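Side-chain contacts in similar to hydroxylamine oxidoreductase (PDB 6H5L), which probably acts as an oxidoreductase, a multiheme c-type cytochrome that joins a partner cytochrome in a reductase complex with an extended electron-transfer pathway: residues Tyr345-Cys350 against His354-Ala359; Tyr260-Pro265 against Thr277-Tyr282. All blocks are in the same frame, centred on the assembly; numbering follows the deposited sequence.

Contact 1: residues Tyr345-Cys350 against His354-Ala359; sequences YWLEVC and HSDRFA. With HEC (heme c), chain J.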
# COMPACT_ATOMS: atom_id res chain seq x y z
N TYR A 345 41.28 17.74 18.45
CA TYR A 345 40.49 16.66 17.88
C TYR A 345 39.08 16.66 18.45
O TYR A 345 38.11 16.41 17.72
CB TYR A 345 41.17 15.31 18.14
CG TYR A 345 42.61 15.22 17.68
CD1 TYR A 345 43.09 16.02 16.65
CD2 TYR A 345 43.50 14.34 18.29
CE1 TYR A 345 44.41 15.93 16.23
CE2 TYR A 345 44.81 14.25 17.88
CZ TYR A 345 45.26 15.05 16.85
OH TYR A 345 46.57 14.96 16.44
N TRP A 346 38.94 16.93 19.75
CA TRP A 346 37.62 17.09 20.34
C TRP A 346 36.86 18.23 19.67
O TRP A 346 35.66 18.10 19.37
CB TRP A 346 37.73 17.35 21.84
CG TRP A 346 38.07 16.14 22.66
CD1 TRP A 346 39.26 15.87 23.27
CD2 TRP A 346 37.20 15.05 22.97
NE1 TRP A 346 39.18 14.67 23.94
CE2 TRP A 346 37.93 14.15 23.77
CE3 TRP A 346 35.87 14.74 22.65
CZ2 TRP A 346 37.38 12.96 24.25
CZ3 TRP A 346 35.33 13.56 23.13
CH2 TRP A 346 36.09 12.69 23.92
N LEU A 347 37.54 19.35 19.43
CA LEU A 347 36.88 20.50 18.82
C LEU A 347 36.41 20.21 17.41
O LEU A 347 35.44 20.81 16.94
CB LEU A 347 37.81 21.71 18.85
CG LEU A 347 38.10 22.27 20.24
CD1 LEU A 347 39.09 23.43 20.18
CD2 LEU A 347 36.80 22.71 20.91
N GLU A 348 37.08 19.29 16.71
CA GLU A 348 36.61 18.87 15.39
C GLU A 348 35.27 18.16 15.49
O GLU A 348 34.42 18.30 14.60
CB GLU A 348 37.65 17.98 14.71
CG GLU A 348 39.00 18.63 14.51
CD GLU A 348 39.93 17.79 13.66
OE1 GLU A 348 40.43 18.30 12.64
OE2 GLU A 348 40.15 16.61 14.01
N VAL A 349 35.06 17.40 16.56
CA VAL A 349 33.76 16.75 16.77
C VAL A 349 32.69 17.79 17.07
O VAL A 349 31.63 17.81 16.43
CB VAL A 349 33.86 15.70 17.89
CG1 VAL A 349 32.47 15.26 18.33
CG2 VAL A 349 34.67 14.51 17.43
N CYS A 350 32.96 18.67 18.04
CA CYS A 350 31.95 19.64 18.45
C CYS A 350 31.64 20.65 17.36
O CYS A 350 30.51 21.14 17.27
CB CYS A 350 32.41 20.36 19.71
SG CYS A 350 33.22 19.34 20.96
N HIS A 354 28.40 22.79 16.55
CA HIS A 354 28.56 24.01 17.32
C HIS A 354 29.64 24.87 16.69
O HIS A 354 30.44 24.40 15.88
CB HIS A 354 28.93 23.73 18.78
CG HIS A 354 27.91 22.94 19.54
ND1 HIS A 354 26.78 23.51 20.08
CD2 HIS A 354 27.85 21.62 19.84
CE1 HIS A 354 26.07 22.58 20.69
NE2 HIS A 354 26.70 21.42 20.56
N SER A 355 29.65 26.15 17.06
CA SER A 355 30.77 27.00 16.70
C SER A 355 32.01 26.59 17.49
O SER A 355 31.91 26.07 18.61
CB SER A 355 30.43 28.47 16.97
OG SER A 355 30.23 28.71 18.35
N ASP A 356 33.18 26.80 16.89
CA ASP A 356 34.43 26.53 17.59
C ASP A 356 34.48 27.30 18.90
O ASP A 356 34.93 26.77 19.93
CB ASP A 356 35.62 26.89 16.70
CG ASP A 356 36.96 26.72 17.41
OD1 ASP A 356 37.28 27.53 18.31
OD2 ASP A 356 37.70 25.78 17.06
N ARG A 357 34.02 28.55 18.89
CA ARG A 357 34.07 29.38 20.09
C ARG A 357 33.24 28.78 21.22
O ARG A 357 33.72 28.64 22.35
CB ARG A 357 33.60 30.80 19.76
CG ARG A 357 33.85 31.81 20.85
CD ARG A 357 33.04 33.07 20.60
NE ARG A 357 33.48 34.19 21.43
CZ ARG A 357 32.80 35.32 21.57
NH1 ARG A 357 31.65 35.48 20.94
NH2 ARG A 357 33.27 36.29 22.34
N PHE A 358 31.99 28.41 20.92
CA PHE A 358 31.13 27.83 21.95
C PHE A 358 31.69 26.52 22.47
O PHE A 358 31.62 26.23 23.67
CB PHE A 358 29.72 27.63 21.40
CG PHE A 358 28.77 26.99 22.38
CD1 PHE A 358 28.11 27.76 23.33
CD2 PHE A 358 28.53 25.63 22.35
CE1 PHE A 358 27.24 27.18 24.23
CE2 PHE A 358 27.67 25.04 23.25
CZ PHE A 358 27.02 25.81 24.19
N ALA A 359 32.25 25.70 21.57
CA ALA A 359 32.82 24.42 21.98
C ALA A 359 34.10 24.62 22.79
O ALA A 359 34.28 24.01 23.85
CB ALA A 359 33.10 23.56 20.75
FE HEC J . 26.36 19.76 21.62
CHA HEC J . 23.63 20.98 23.27
CHB HEC J . 28.39 20.93 24.18
CHC HEC J . 29.12 18.31 20.16
CHD HEC J . 24.45 18.84 18.93
NA HEC J . 26.06 20.73 23.42
C1A HEC J . 24.85 21.21 23.87
C2A HEC J . 25.09 21.99 25.07
C3A HEC J . 26.40 21.97 25.31
C4A HEC J . 27.04 21.18 24.28
CMA HEC J . 27.11 22.67 26.49
CAA HEC J . 24.03 22.72 25.92
CBA HEC J . 23.49 23.91 25.14
CGA HEC J . 22.65 24.78 26.03
O1A HEC J . 22.09 25.79 25.51
O2A HEC J . 22.54 24.49 27.24
NB HEC J . 28.39 19.67 22.07
C1B HEC J . 28.99 20.16 23.21
C2B HEC J . 30.38 19.73 23.21
C3B HEC J . 30.58 19.01 22.10
C4B HEC J . 29.33 18.96 21.36
CMB HEC J . 31.40 20.08 24.31
CAB HEC J . 31.90 18.34 21.64
CBB HEC J . 32.32 17.20 22.60
NC HEC J . 26.72 18.78 19.87
C1C HEC J . 27.93 18.23 19.48
C2C HEC J . 27.70 17.48 18.26
C3C HEC J . 26.44 17.70 17.87
C4C HEC J . 25.78 18.47 18.91
CMC HEC J . 28.83 16.83 17.43
CAC HEC J . 25.76 17.16 16.58
CBC HEC J . 25.71 15.62 16.51
ND HEC J . 24.34 19.85 21.18
C1D HEC J . 23.79 19.49 19.96
C2D HEC J . 22.40 19.90 19.94
C3D HEC J . 22.15 20.57 21.30
C4D HEC J . 23.41 20.49 22.00
CMD HEC J . 21.38 19.70 18.79
CAD HEC J . 20.84 21.19 21.83
CBD HEC J . 20.98 22.71 21.86
CGD HEC J . 20.24 23.27 23.04
O1D HEC J . 20.48 22.78 24.18
O2D HEC J . 19.43 24.22 22.86

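Contact 2: residues Tyr260-Pro265 against Thr277-Tyr282; sequences YDFTKP and TPTCQY. With HEC (heme c), chain I.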
# COMPACT_ATOMS: atom_id res chain seq x y z
N TYR A 260 17.36 8.16 14.07
CA TYR A 260 18.80 7.92 14.01
C TYR A 260 19.07 6.69 13.16
O TYR A 260 18.41 5.66 13.32
CB TYR A 260 19.38 7.72 15.41
CG TYR A 260 19.67 9.00 16.18
CD1 TYR A 260 18.68 9.95 16.39
CD2 TYR A 260 20.92 9.23 16.72
CE1 TYR A 260 18.94 11.11 17.10
CE2 TYR A 260 21.19 10.39 17.43
CZ TYR A 260 20.20 11.32 17.62
OH TYR A 260 20.46 12.47 18.33
N ASP A 261 20.03 6.79 12.25
CA ASP A 261 20.38 5.68 11.36
C ASP A 261 21.63 5.01 11.93
O ASP A 261 22.76 5.39 11.63
CB ASP A 261 20.59 6.16 9.93
CG ASP A 261 20.69 5.02 8.93
OD1 ASP A 261 20.77 3.85 9.36
OD2 ASP A 261 20.67 5.30 7.71
N PHE A 262 21.41 3.99 12.77
CA PHE A 262 22.52 3.24 13.36
C PHE A 262 23.06 2.15 12.45
O PHE A 262 24.01 1.46 12.83
CB PHE A 262 22.08 2.63 14.70
CG PHE A 262 21.91 3.64 15.79
CD1 PHE A 262 23.01 4.30 16.33
CD2 PHE A 262 20.65 3.93 16.30
CE1 PHE A 262 22.86 5.23 17.34
CE2 PHE A 262 20.49 4.86 17.31
CZ PHE A 262 21.60 5.51 17.83
N THR A 263 22.48 1.98 11.26
CA THR A 263 23.03 1.03 10.29
C THR A 263 24.27 1.57 9.59
O THR A 263 25.03 0.79 9.00
CB THR A 263 21.98 0.66 9.24
OG1 THR A 263 21.67 1.81 8.44
CG2 THR A 263 20.71 0.16 9.91
N LYS A 264 24.50 2.88 9.65
CA LYS A 264 25.65 3.50 8.99
C LYS A 264 26.86 3.48 9.91
O LYS A 264 26.74 3.85 11.09
CB LYS A 264 25.33 4.93 8.59
CG LYS A 264 24.02 5.08 7.82
CD LYS A 264 23.73 6.54 7.47
CE LYS A 264 24.29 6.91 6.10
NZ LYS A 264 23.82 8.26 5.67
N PRO A 265 28.02 3.05 9.43
CA PRO A 265 29.24 3.18 10.23
C PRO A 265 29.51 4.64 10.57
O PRO A 265 29.02 5.56 9.92
CB PRO A 265 30.34 2.60 9.33
CG PRO A 265 29.74 2.57 7.95
CD PRO A 265 28.27 2.36 8.15
N THR A 277 22.09 14.74 17.78
CA THR A 277 23.05 14.87 18.86
C THR A 277 23.97 13.66 18.87
O THR A 277 23.58 12.58 18.42
CB THR A 277 22.35 15.01 20.22
OG1 THR A 277 21.47 13.90 20.42
CG2 THR A 277 21.55 16.30 20.28
N PRO A 278 25.20 13.81 19.36
CA PRO A 278 26.16 12.71 19.26
C PRO A 278 25.91 11.62 20.30
O PRO A 278 25.20 11.81 21.29
CB PRO A 278 27.51 13.40 19.52
CG PRO A 278 27.16 14.52 20.43
CD PRO A 278 25.79 14.99 20.01
N THR A 279 26.49 10.46 20.03
CA THR A 279 26.48 9.32 20.93
C THR A 279 27.84 9.18 21.60
O THR A 279 28.80 9.87 21.26
CB THR A 279 26.12 8.04 20.17
OG1 THR A 279 27.15 7.74 19.23
CG2 THR A 279 24.80 8.20 19.43
N CYS A 280 27.91 8.26 22.57
CA CYS A 280 29.20 7.93 23.17
C CYS A 280 30.18 7.49 22.10
O CYS A 280 31.36 7.88 22.11
CB CYS A 280 29.03 6.83 24.21
SG CYS A 280 27.42 6.75 25.00
N GLN A 281 29.72 6.67 21.16
CA GLN A 281 30.59 6.15 20.11
C GLN A 281 31.03 7.26 19.16
O GLN A 281 32.18 7.27 18.71
CB GLN A 281 29.88 5.03 19.37
CG GLN A 281 29.57 3.80 20.23
CD GLN A 281 28.35 3.97 21.13
OE1 GLN A 281 27.95 5.09 21.46
NE2 GLN A 281 27.76 2.86 21.53
N TYR A 282 30.14 8.20 18.84
CA TYR A 282 30.52 9.26 17.91
C TYR A 282 31.55 10.19 18.54
O TYR A 282 32.54 10.56 17.88
CB TYR A 282 29.29 10.04 17.46
CG TYR A 282 29.56 10.88 16.24
CD1 TYR A 282 29.56 10.32 14.97
CD2 TYR A 282 29.83 12.24 16.35
CE1 TYR A 282 29.82 11.08 13.85
CE2 TYR A 282 30.09 13.01 15.24
CZ TYR A 282 30.08 12.43 13.99
OH TYR A 282 30.34 13.19 12.87
FE HEC I . 32.39 11.01 27.24
CHA HEC I . 35.07 12.03 29.03
CHB HEC I . 32.47 7.94 28.81
CHC HEC I . 29.49 10.09 25.66
CHD HEC I . 32.61 13.76 25.16
NA HEC I . 33.49 10.17 28.73
C1A HEC I . 34.68 10.72 29.18
C2A HEC I . 35.42 9.67 29.84
C3A HEC I . 34.70 8.54 29.79
C4A HEC I . 33.48 8.83 29.08
CMA HEC I . 35.11 7.17 30.36
CAA HEC I . 36.79 9.83 30.50
CBA HEC I . 37.87 9.59 29.45
CGA HEC I . 38.30 10.92 28.90
O1A HEC I . 38.08 11.17 27.68
O2A HEC I . 38.87 11.74 29.67
NB HEC I . 31.23 9.30 27.20
C1B HEC I . 31.38 8.19 28.01
C2B HEC I . 30.21 7.37 27.88
C3B HEC I . 29.38 7.95 27.01
C4B HEC I . 30.01 9.18 26.57
CMB HEC I . 29.98 6.02 28.60
CAB HEC I . 28.01 7.42 26.56
CBB HEC I . 26.99 7.39 27.72
NC HEC I . 31.29 11.75 25.66
C1C HEC I . 30.07 11.26 25.24
C2C HEC I . 29.44 12.26 24.40
C3C HEC I . 30.37 13.19 24.13
C4C HEC I . 31.50 12.95 25.01
CMC HEC I . 28.18 12.01 23.55
CAC HEC I . 30.20 14.41 23.20
CBC HEC I . 29.18 15.41 23.80
ND HEC I . 33.66 12.65 27.10
C1D HEC I . 33.53 13.69 26.18
C2D HEC I . 34.53 14.69 26.48
C3D HEC I . 35.30 14.15 27.69
C4D HEC I . 34.69 12.87 28.00
CMD HEC I . 34.77 16.03 25.74
CAD HEC I . 36.48 14.82 28.42
CBD HEC I . 37.74 14.55 27.60
CGD HEC I . 38.95 15.12 28.28
O1D HEC I . 39.18 16.35 28.17
O2D HEC I . 39.69 14.34 28.94

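Contact 1: residues Tyr345-Cys350 against His354-Ala359
Ala359 faces the end of helix 337-350 and receives two side chains from it. CB of Cys350 lies 3.4 Å from CB of Ala359, and the CD2 branch of Leu347 comes within 3.8 Å of the same methyl. The other branch of Leu347 diverges toward Asp356, with CD1 4.1 Å from OD2; the polar partners of this carboxylate lie on the partner cytochrome chain, where OD1 forms a salt bridge with Arg35 and OD2 a hydrogen bond with Ser36. The backbone joins the segments as well: His354 N donates to Cys350 O over 2.8 Å, a bent bond with an angle of 131° at the hydrogen.

Beyond this bond the two segments share one heme. Cys350 SG is covalently attached to CAB of the heme at 1.8 Å, while His354 sends its imidazole down onto the iron, NE2 to FE 2.0 Å. ND1, the ring nitrogen turned away from the iron, is hydrogen-bonded to a propionate of another heme, which should fix the rotation of the imidazole. His249 is the second axial ligand. Phe358 extends over the same heme face as His354: its CG is anti to the backbone N (chi1 178°), which carries CZ to 3.9 Å from the heme methyl CMA. Tyr53 of the second subunit meets the Phe358 ring edge-to-face, and Arg215 of that subunit makes a cation-pi contact with it. With an alanine in place of Phe358, the heme edge round CMA would probably lose this cover, and Tyr53 and Arg215 their aromatic partner. Ser355 caps helix 356-389, its OG accepting from Phe358 N at 3.1 Å. The whole is a c-type CxxCH heme-binding motif, running from Cys350 through Cys353 to His354, with the bis-histidine iron ligation characteristic of electron-transfer hemes.

Contact 2: residues Tyr260-Pro265 against Thr277-Tyr282
The loop leading into a CxxCH heme-attachment helix is gripped at its start by Tyr260, whose phenol reaches the backbone of Thr277. Thr277 N donates to Tyr260 OH over 2.8 Å in a nearly straight bond (163°). Thr277 OG1 lies 2.7 Å from Tyr260 OH and is hydrogen-bonded to the backbone oxygen of His249. Thr277 O sits at the edge of the phenol ring, near its plane, 3.4 Å from CE2. Tyr253 and Tyr275 add further aromatic contacts around Tyr260.

Two residues on, Thr279 is the N-cap of helix 280-285: with chi1 at 65°, OG1 is folded back over its own backbone and accepts from Tyr282 N at 3.1 Å. The same torsion leaves CG2 to meet Phe262, which points at it head-on from the other segment, ring edge first, CE1 to CG2 4.1 Å. Cys280, the first cysteine of the motif, is bonded through SG to CAB of its heme at 1.8 Å. Phe262 itself lies within a type I beta turn from Asp261 to Lys264, where Asp261 OD1 accepts from Thr263 N in an Asx turn.

How the contacts relate
Contact 2 comes first along the chain, and both belong to the multiheme cytochrome part of the protein. Their centres are 18 Å apart, with nearest atoms about 4 Å apart and no direct touch. Each contains the first cysteine of a CxxCH motif, on helix 280-285 and at the end of helix 337-350, and each helps to wall the other's heme: Trp346 belongs to the pocket of the heme carried by Cys280, while Thr277 and Pro278 line that of the heme carried by Cys350. Thr277 also bonds to His249, the axial partner of His354. The two hemes thus share parts of their protein walls, an arrangement consistent with electron transfer between them.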